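Local coordinates for protein MstE (Scytonema sp. PCC 10023, PDB 6SBF) that acts as a monodomain type II terpene cyclase that assembles complex isoprenoid scaffolds, probably in the biosynthesis of merosterols, at residues 22-27 and 294-299; 57-62 and 91-96; 104-109 and 153-158. The protein carries 1 engineered substitution. All blocks are in the same frame, centred on the assembly; numbering follows the deposited sequence.

Contact 1 of 3, residues 22-27 and 294-299; sequences NQLSNS and WLLEQQ
Gln299 lays its terminal amide alongside helix 18-37 at Ser27 and grips that residue twice. NE2 donates to Ser27 O at 3.0 Å, nearly straight (173°) and in line with the amide plane. OE1 receives the hydroxyl hydrogen of Ser27 at 2.8 Å from OG, which sits well above the carbonyl plane rather than on a lone pair. With OG opposite the backbone N (chi1 168°), the hydroxyl of Ser27 is carried toward this amide. A water also donates to Gln299 OE1 and to Leu296 O, and accepts from Gln23 NE2, tying the two segments together again. Beside these polar bonds, Leu296 turns its two methyls onto helix 18-37. CD2 presses on Ser27 CB at 3.5 Å, a tight fit, and meets Leu24 CD2 where the two leucines cross nearly at right angles. CD1 lies 4.1 Å from Gln23 CG, as that pair run past each other in opposite directions. This is packing between an early and a late helix of the alpha6-alpha6 barrel, at 47° with short-segment axes 10.7 Å apart. Helix 350-363 packs against both, through Leu360 on Leu24, Ser27 and Leu295, so the three helices share one packed region.

Contact 2 of 3, residues 57-62 and 91-96; sequences GDEWVT and RDHRPT
Glu59 meets the guanidinium groups of Arg91 and Arg94 at their edges, and Asp58 meets that of Arg91 in the same way, so the four residues form a buried salt-bridge network in this alpha6-alpha6 barrel cyclase. The faces are used differently. His93 CE1 lies 3.3 Å above one face of the Arg94 guanidinium, offset toward its rim, while Arg94 CG sits over the centre of one face of the imidazole. The edge of the histidine ring points at Glu59 OE2, but its hydrogen-bonding partner is the backbone O of Tyr103, whose ring also stacks on it. None of the acid-arginine pairs is coplanar; the Glu59 carboxylate and the Arg91 guanidinium stand 68° apart. Arg91 holds Asp58 end-on, NH1 to OD1 and NH2 to OD2 (3.1 Å), and both acid oxygens are met from above the carboxylate plane. Arg94 grips Glu59 with the same two nitrogens; OE1 receives Arg94 NH1 on its syn lone pair at 2.8 Å, in a distinctly bent bond (141°). Extended beyond CG, the Glu59 side chain carries its carboxylate from the start of helix 59-69 to the 91-96 loop. Two positive groups on one buried carboxylate would be expected to favour its charged form. Gly100 N is a further donor to Glu59 OE1, and Glu98 O takes a hydrogen bond from Arg94 NH1, so the loop that follows is held to the same cluster. Arg91 NH1 bridges the two acids, bonding to Asp58 OD1 at 2.9 Å. Its other bond goes to the anti lone pair of Glu59 OE2 at 2.8 Å. Arg94 NH2 reaches that same Glu59 OE2 at 3.1 Å, on the syn side but tilted out of the carboxylate plane.

Contact 3 of 3, residues 104-109 and 153-158; sequences ILCGDA and ESIRAF. Engineered in segment 153-158: Phe158 (natural residue Tyr).
Leu105 lies over one face of the ring of Phe158, an engineered residue (tyrosine in the natural sequence). CD1 stands above the ring centre and CD2 lies 3.4 Å from CZ, giving a CH-pi contact 3.9 Å from CD2 to the centroid. The Leu105 side chain takes an unusual chi1 of -108°, away from the staggered positions, which sets both methyls on the ring. Ile104 O also comes close, 3.2 Å from Phe158 CE1, neither over the face nor at the edge. The remainder is looser. Leu105 CD1 lies 4.2 Å from Ile155 CD1, exposed Ile104 reaches Phe158 CE1 through CG1 at 4.1 Å, and Cys106 CB meets Ser154 CB at 3.9 Å on the partly exposed flank. Replacing Leu105 by an alanine takes both methyls off this face, which would probably leave the Phe158 ring freer to turn and Ile155 CD1 without its leucine neighbour. Asp108, at the N-cap of helix 109-121, makes a weak capping bond to Asp110 N; with Thr111 and Thr112 they form a DXDTT sequence, probably the counterpart of the DXDD acid motif of class II cyclases. Helix 152-158 thus packs on the loop leading from helix 75-90 into helix 109-121.

Contacts 2 and 3 are neighbours, their centres about 11 Å apart, whereas contact 1 lies across the chain's centre from contact 3, about 33 Å from contact 2 and about 39 Å from contact 3, centre to centre. Contact 2 comes first along the chain and contact 3 follows, both within the span that contact 1 joins by bringing helix 18-37 to helix 282-298. Contacts 2 and 3 share the loop between helices 75-90 and 109-121, where Arg94 NE probably donates to Leu105 O at 3.0 Å. This loop is therefore pinned from helix 59-69 and from helix 152-158, while contact 1 joins early and late helices, consistent with closure of a helical barrel.

Contact 1 of 3, residues 22-27 and 294-299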
# COMPACT_ATOMS: atom_id res chain seq x y z
N ASN A 22 -15.43 10.64 19.00
CA ASN A 22 -16.68 9.91 18.70
C ASN A 22 -16.91 9.85 17.18
O ASN A 22 -17.34 8.80 16.66
CB ASN A 22 -17.81 10.64 19.42
CG ASN A 22 -19.00 9.78 19.73
OD1 ASN A 22 -19.45 8.94 18.95
ND2 ASN A 22 -19.53 10.06 20.88
N GLN A 23 -16.67 10.97 16.49
CA GLN A 23 -16.85 10.91 15.01
C GLN A 23 -15.80 9.99 14.39
O GLN A 23 -16.12 9.27 13.42
CB GLN A 23 -16.87 12.29 14.38
CG GLN A 23 -17.12 12.20 12.90
CD GLN A 23 -18.44 11.61 12.55
OE1 GLN A 23 -19.37 11.66 13.36
NE2 GLN A 23 -18.47 11.01 11.36
N LEU A 24 -14.55 9.99 14.91
CA LEU A 24 -13.58 9.01 14.42
C LEU A 24 -14.14 7.60 14.60
O LEU A 24 -14.01 6.77 13.71
CB LEU A 24 -12.26 9.17 15.16
CG LEU A 24 -11.35 10.17 14.53
CD1 LEU A 24 -10.33 10.65 15.54
CD2 LEU A 24 -10.68 9.59 13.29
N SER A 25 -14.69 7.30 15.78
CA SER A 25 -15.27 5.94 16.01
C SER A 25 -16.34 5.67 14.95
O SER A 25 -16.35 4.59 14.36
CB SER A 25 -15.84 5.80 17.41
OG SER A 25 -14.80 6.00 18.36
N ASN A 26 -17.26 6.60 14.79
CA ASN A 26 -18.42 6.40 13.87
C ASN A 26 -17.92 6.19 12.43
O ASN A 26 -18.45 5.32 11.71
CB ASN A 26 -19.43 7.52 14.02
CG ASN A 26 -20.16 7.47 15.37
OD1 ASN A 26 -20.02 6.46 16.09
ND2 ASN A 26 -20.80 8.57 15.74
N SER A 27 -16.95 7.00 12.04
CA SER A 27 -16.36 6.95 10.68
C SER A 27 -15.67 5.62 10.46
O SER A 27 -15.92 4.91 9.46
CB SER A 27 -15.34 8.07 10.54
OG SER A 27 -14.54 7.91 9.36
N TRP A 294 -10.32 16.53 7.49
CA TRP A 294 -10.67 16.51 6.06
C TRP A 294 -11.13 15.10 5.66
O TRP A 294 -12.14 14.96 4.97
CB TRP A 294 -9.46 16.97 5.25
CG TRP A 294 -9.79 17.03 3.78
CD1 TRP A 294 -10.40 18.06 3.13
CD2 TRP A 294 -9.45 16.03 2.81
NE1 TRP A 294 -10.48 17.74 1.80
CE2 TRP A 294 -9.88 16.53 1.56
CE3 TRP A 294 -8.80 14.80 2.85
CZ2 TRP A 294 -9.72 15.80 0.39
CZ3 TRP A 294 -8.62 14.07 1.69
CH2 TRP A 294 -9.06 14.58 0.47
N LEU A 295 -10.41 14.08 6.15
CA LEU A 295 -10.84 12.71 5.79
C LEU A 295 -12.25 12.43 6.39
O LEU A 295 -13.08 11.81 5.70
CB LEU A 295 -9.80 11.70 6.31
CG LEU A 295 -8.50 11.71 5.54
CD1 LEU A 295 -7.41 10.91 6.28
CD2 LEU A 295 -8.67 11.14 4.15
N LEU A 296 -12.52 12.89 7.61
CA LEU A 296 -13.87 12.69 8.16
C LEU A 296 -14.92 13.34 7.25
O LEU A 296 -15.97 12.75 6.99
CB LEU A 296 -14.00 13.22 9.59
CG LEU A 296 -13.16 12.51 10.62
CD1 LEU A 296 -13.25 13.21 11.97
CD2 LEU A 296 -13.58 11.08 10.74
N GLU A 297 -14.64 14.56 6.77
CA GLU A 297 -15.62 15.29 5.92
C GLU A 297 -15.81 14.62 4.56
O GLU A 297 -16.95 14.70 4.05
CB GLU A 297 -15.23 16.78 5.77
CG GLU A 297 -16.20 17.61 4.91
CD GLU A 297 -16.09 19.11 5.15
OE1 GLU A 297 -17.02 19.83 4.73
OE2 GLU A 297 -15.06 19.54 5.75
N GLN A 298 -14.79 13.96 4.04
CA GLN A 298 -14.80 13.35 2.69
C GLN A 298 -15.51 12.01 2.66
O GLN A 298 -15.78 11.52 1.59
CB GLN A 298 -13.39 13.22 2.12
CG GLN A 298 -12.70 14.57 1.92
CD GLN A 298 -13.43 15.44 0.91
OE1 GLN A 298 -13.72 15.01 -0.16
NE2 GLN A 298 -13.76 16.67 1.28
N GLN A 299 -15.75 11.39 3.82
CA GLN A 299 -16.33 10.02 3.80
C GLN A 299 -17.71 10.08 3.12
O GLN A 299 -18.49 11.00 3.39
CB GLN A 299 -16.44 9.51 5.23
CG GLN A 299 -16.76 8.02 5.29
CD GLN A 299 -16.67 7.48 6.72
OE1 GLN A 299 -16.70 8.28 7.67
NE2 GLN A 299 -16.50 6.17 6.84
O HOH W 1 -17.05 10.79 8.65

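Contact 2 of 3, residues 57-62 and 91-96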
# COMPACT_ATOMS: atom_id res chain seq x y z
N GLY A 57 -8.22 -7.96 -9.25
CA GLY A 57 -7.32 -8.42 -8.17
C GLY A 57 -8.10 -9.07 -7.01
O GLY A 57 -9.18 -8.61 -6.67
N ASP A 58 -7.47 -10.10 -6.42
CA ASP A 58 -8.09 -10.68 -5.20
C ASP A 58 -7.03 -11.06 -4.16
O ASP A 58 -7.09 -10.46 -3.08
CB ASP A 58 -9.06 -11.83 -5.55
CG ASP A 58 -8.61 -12.99 -6.38
OD1 ASP A 58 -7.41 -13.29 -6.49
OD2 ASP A 58 -9.51 -13.70 -6.94
N GLU A 59 -6.06 -11.91 -4.47
CA GLU A 59 -5.06 -12.31 -3.45
C GLU A 59 -4.38 -11.06 -2.92
O GLU A 59 -4.25 -10.88 -1.72
CB GLU A 59 -4.02 -13.26 -4.03
CG GLU A 59 -4.57 -14.58 -4.49
CD GLU A 59 -3.61 -15.47 -5.23
OE1 GLU A 59 -2.39 -15.44 -4.97
OE2 GLU A 59 -4.10 -16.26 -6.12
N TRP A 60 -3.87 -10.20 -3.82
CA TRP A 60 -3.16 -8.99 -3.41
C TRP A 60 -4.08 -8.06 -2.61
O TRP A 60 -3.71 -7.56 -1.53
CB TRP A 60 -2.60 -8.32 -4.66
CG TRP A 60 -2.16 -6.91 -4.42
CD1 TRP A 60 -1.34 -6.43 -3.45
CD2 TRP A 60 -2.49 -5.78 -5.21
NE1 TRP A 60 -1.12 -5.10 -3.60
CE2 TRP A 60 -1.85 -4.66 -4.67
CE3 TRP A 60 -3.29 -5.64 -6.34
CZ2 TRP A 60 -1.91 -3.40 -5.26
CZ3 TRP A 60 -3.34 -4.39 -6.92
CH2 TRP A 60 -2.70 -3.29 -6.38
N VAL A 61 -5.25 -7.77 -3.13
CA VAL A 61 -6.19 -6.82 -2.51
C VAL A 61 -6.57 -7.35 -1.14
O VAL A 61 -6.61 -6.56 -0.16
CB VAL A 61 -7.40 -6.58 -3.40
CG1 VAL A 61 -8.42 -5.74 -2.69
CG2 VAL A 61 -6.97 -5.91 -4.68
N THR A 62 -6.81 -8.64 -1.01
CA THR A 62 -7.21 -9.25 0.30
C THR A 62 -6.05 -9.20 1.29
O THR A 62 -6.30 -8.89 2.46
CB THR A 62 -7.75 -10.65 0.00
OG1 THR A 62 -9.00 -10.53 -0.67
CG2 THR A 62 -7.97 -11.46 1.26
N ARG A 91 -4.99 -20.84 -2.06
CA ARG A 91 -4.27 -20.41 -3.30
C ARG A 91 -2.85 -20.96 -3.23
O ARG A 91 -1.87 -20.18 -3.03
CB ARG A 91 -4.36 -18.90 -3.48
CG ARG A 91 -5.74 -18.35 -3.76
CD ARG A 91 -6.24 -18.71 -5.16
NE ARG A 91 -7.57 -18.21 -5.40
CZ ARG A 91 -7.85 -16.99 -5.85
NH1 ARG A 91 -6.90 -16.14 -6.25
NH2 ARG A 91 -9.10 -16.61 -5.94
N ASP A 92 -2.71 -22.25 -3.39
CA ASP A 92 -1.46 -23.01 -3.25
C ASP A 92 -1.03 -23.62 -4.57
O ASP A 92 -0.27 -24.60 -4.57
CB ASP A 92 -1.64 -24.09 -2.16
CG ASP A 92 -2.59 -25.22 -2.53
OD1 ASP A 92 -3.27 -25.09 -3.57
OD2 ASP A 92 -2.58 -26.22 -1.85
N HIS A 93 -1.46 -23.04 -5.67
CA HIS A 93 -1.23 -23.59 -7.02
C HIS A 93 0.13 -23.25 -7.60
O HIS A 93 0.49 -23.84 -8.61
CB HIS A 93 -2.38 -23.18 -7.92
CG HIS A 93 -2.56 -21.70 -8.05
ND1 HIS A 93 -2.87 -20.90 -6.96
CD2 HIS A 93 -2.50 -20.88 -9.13
CE1 HIS A 93 -3.00 -19.66 -7.39
NE2 HIS A 93 -2.80 -19.62 -8.71
N ARG A 94 0.87 -22.30 -7.03
CA ARG A 94 2.15 -21.89 -7.64
C ARG A 94 3.28 -22.65 -6.98
O ARG A 94 3.33 -22.71 -5.77
CB ARG A 94 2.33 -20.38 -7.49
CG ARG A 94 1.19 -19.57 -8.06
CD ARG A 94 1.47 -18.08 -7.99
NE ARG A 94 0.35 -17.27 -8.40
CZ ARG A 94 -0.70 -16.92 -7.64
NH1 ARG A 94 -0.75 -17.29 -6.37
NH2 ARG A 94 -1.70 -16.21 -8.12
N PRO A 95 4.25 -23.14 -7.75
CA PRO A 95 5.29 -23.99 -7.19
C PRO A 95 6.21 -23.26 -6.22
O PRO A 95 6.85 -23.90 -5.37
CB PRO A 95 6.09 -24.47 -8.39
CG PRO A 95 5.65 -23.64 -9.56
CD PRO A 95 4.28 -23.08 -9.22
N THR A 96 6.30 -21.93 -6.34
CA THR A 96 7.17 -21.12 -5.44
C THR A 96 6.50 -20.89 -4.09
O THR A 96 7.20 -20.47 -3.17
CB THR A 96 7.50 -19.77 -6.10
OG1 THR A 96 6.25 -19.12 -6.25
CG2 THR A 96 8.28 -19.86 -7.39

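Contact 3 of 3, residues 104-109 and 153-158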
# COMPACT_ATOMS: atom_id res chain seq x y z
N ILE A 104 -4.78 -16.13 -11.82
CA ILE A 104 -4.21 -16.42 -13.16
C ILE A 104 -2.84 -15.75 -13.31
O ILE A 104 -2.09 -16.12 -14.20
CB ILE A 104 -5.17 -16.05 -14.29
CG1 ILE A 104 -5.41 -14.54 -14.38
CG2 ILE A 104 -6.47 -16.85 -14.21
CD1 ILE A 104 -6.14 -14.15 -15.62
N LEU A 105 -2.51 -14.81 -12.44
CA LEU A 105 -1.17 -14.18 -12.49
C LEU A 105 -0.11 -15.04 -11.84
O LEU A 105 -0.41 -15.86 -10.91
CB LEU A 105 -1.17 -12.83 -11.80
CG LEU A 105 -1.08 -11.63 -12.73
CD1 LEU A 105 0.25 -11.63 -13.48
CD2 LEU A 105 -2.28 -11.54 -13.66
N CYS A 106 1.13 -14.87 -12.27
CA CYS A 106 2.29 -15.45 -11.60
C CYS A 106 2.45 -14.80 -10.23
O CYS A 106 1.85 -13.77 -9.92
CB CYS A 106 3.54 -15.29 -12.43
SG CYS A 106 3.96 -13.56 -12.80
N GLY A 107 3.26 -15.44 -9.41
CA GLY A 107 3.58 -14.85 -8.12
C GLY A 107 4.33 -13.57 -8.26
O GLY A 107 5.00 -13.31 -9.29
N ASP A 108 4.24 -12.73 -7.24
CA ASP A 108 5.06 -11.50 -7.18
C ASP A 108 5.40 -11.19 -5.74
O ASP A 108 4.71 -11.59 -4.77
CB ASP A 108 4.36 -10.33 -7.88
CG ASP A 108 3.28 -9.72 -7.02
OD1 ASP A 108 3.57 -8.83 -6.19
OD2 ASP A 108 2.08 -10.12 -7.19
N ALA A 109 6.48 -10.47 -5.57
CA ALA A 109 7.05 -10.17 -4.25
C ALA A 109 6.13 -9.26 -3.46
O ALA A 109 6.14 -9.33 -2.23
CB ALA A 109 8.41 -9.54 -4.36
N GLU A 153 11.04 -14.58 -16.28
CA GLU A 153 10.48 -15.69 -17.09
C GLU A 153 9.03 -15.88 -16.62
O GLU A 153 8.17 -16.13 -17.49
CB GLU A 153 11.39 -16.91 -17.02
CG GLU A 153 12.71 -16.69 -17.79
CD GLU A 153 12.66 -16.11 -19.21
OE1 GLU A 153 13.46 -15.18 -19.50
OE2 GLU A 153 11.86 -16.58 -20.05
N SER A 154 8.74 -15.62 -15.35
CA SER A 154 7.37 -15.78 -14.80
C SER A 154 6.41 -14.83 -15.50
O SER A 154 5.30 -15.27 -15.90
CB SER A 154 7.34 -15.61 -13.33
OG SER A 154 8.17 -16.57 -12.75
N ILE A 155 6.75 -13.56 -15.55
CA ILE A 155 5.84 -12.51 -16.08
C ILE A 155 5.84 -12.58 -17.61
O ILE A 155 4.79 -12.37 -18.20
CB ILE A 155 6.16 -11.13 -15.47
CG1 ILE A 155 5.09 -10.10 -15.89
CG2 ILE A 155 7.59 -10.62 -15.79
CD1 ILE A 155 3.70 -10.42 -15.45
N ARG A 156 6.95 -12.91 -18.24
CA ARG A 156 6.93 -13.22 -19.69
C ARG A 156 5.96 -14.38 -20.01
O ARG A 156 5.29 -14.31 -21.08
CB ARG A 156 8.33 -13.54 -20.19
CG ARG A 156 9.15 -12.29 -20.50
CD ARG A 156 10.46 -12.67 -21.19
NE ARG A 156 11.42 -11.58 -21.30
CZ ARG A 156 11.32 -10.56 -22.14
NH1 ARG A 156 12.27 -9.63 -22.18
NH2 ARG A 156 10.26 -10.45 -22.92
N ALA A 157 5.98 -15.48 -19.21
CA ALA A 157 5.17 -16.69 -19.51
C ALA A 157 3.70 -16.30 -19.42
O ALA A 157 2.91 -16.76 -20.18
CB ALA A 157 5.48 -17.84 -18.56
N PHE A 158 3.36 -15.41 -18.49
CA PHE A 158 1.97 -14.92 -18.32
C PHE A 158 1.57 -14.06 -19.53
O PHE A 158 0.43 -14.26 -20.01
CB PHE A 158 1.82 -14.13 -17.03
CG PHE A 158 0.42 -13.59 -16.93
CD1 PHE A 158 -0.62 -14.43 -16.56
CD2 PHE A 158 0.13 -12.29 -17.27
CE1 PHE A 158 -1.93 -13.96 -16.54
CE2 PHE A 158 -1.17 -11.81 -17.24
CZ PHE A 158 -2.21 -12.66 -16.89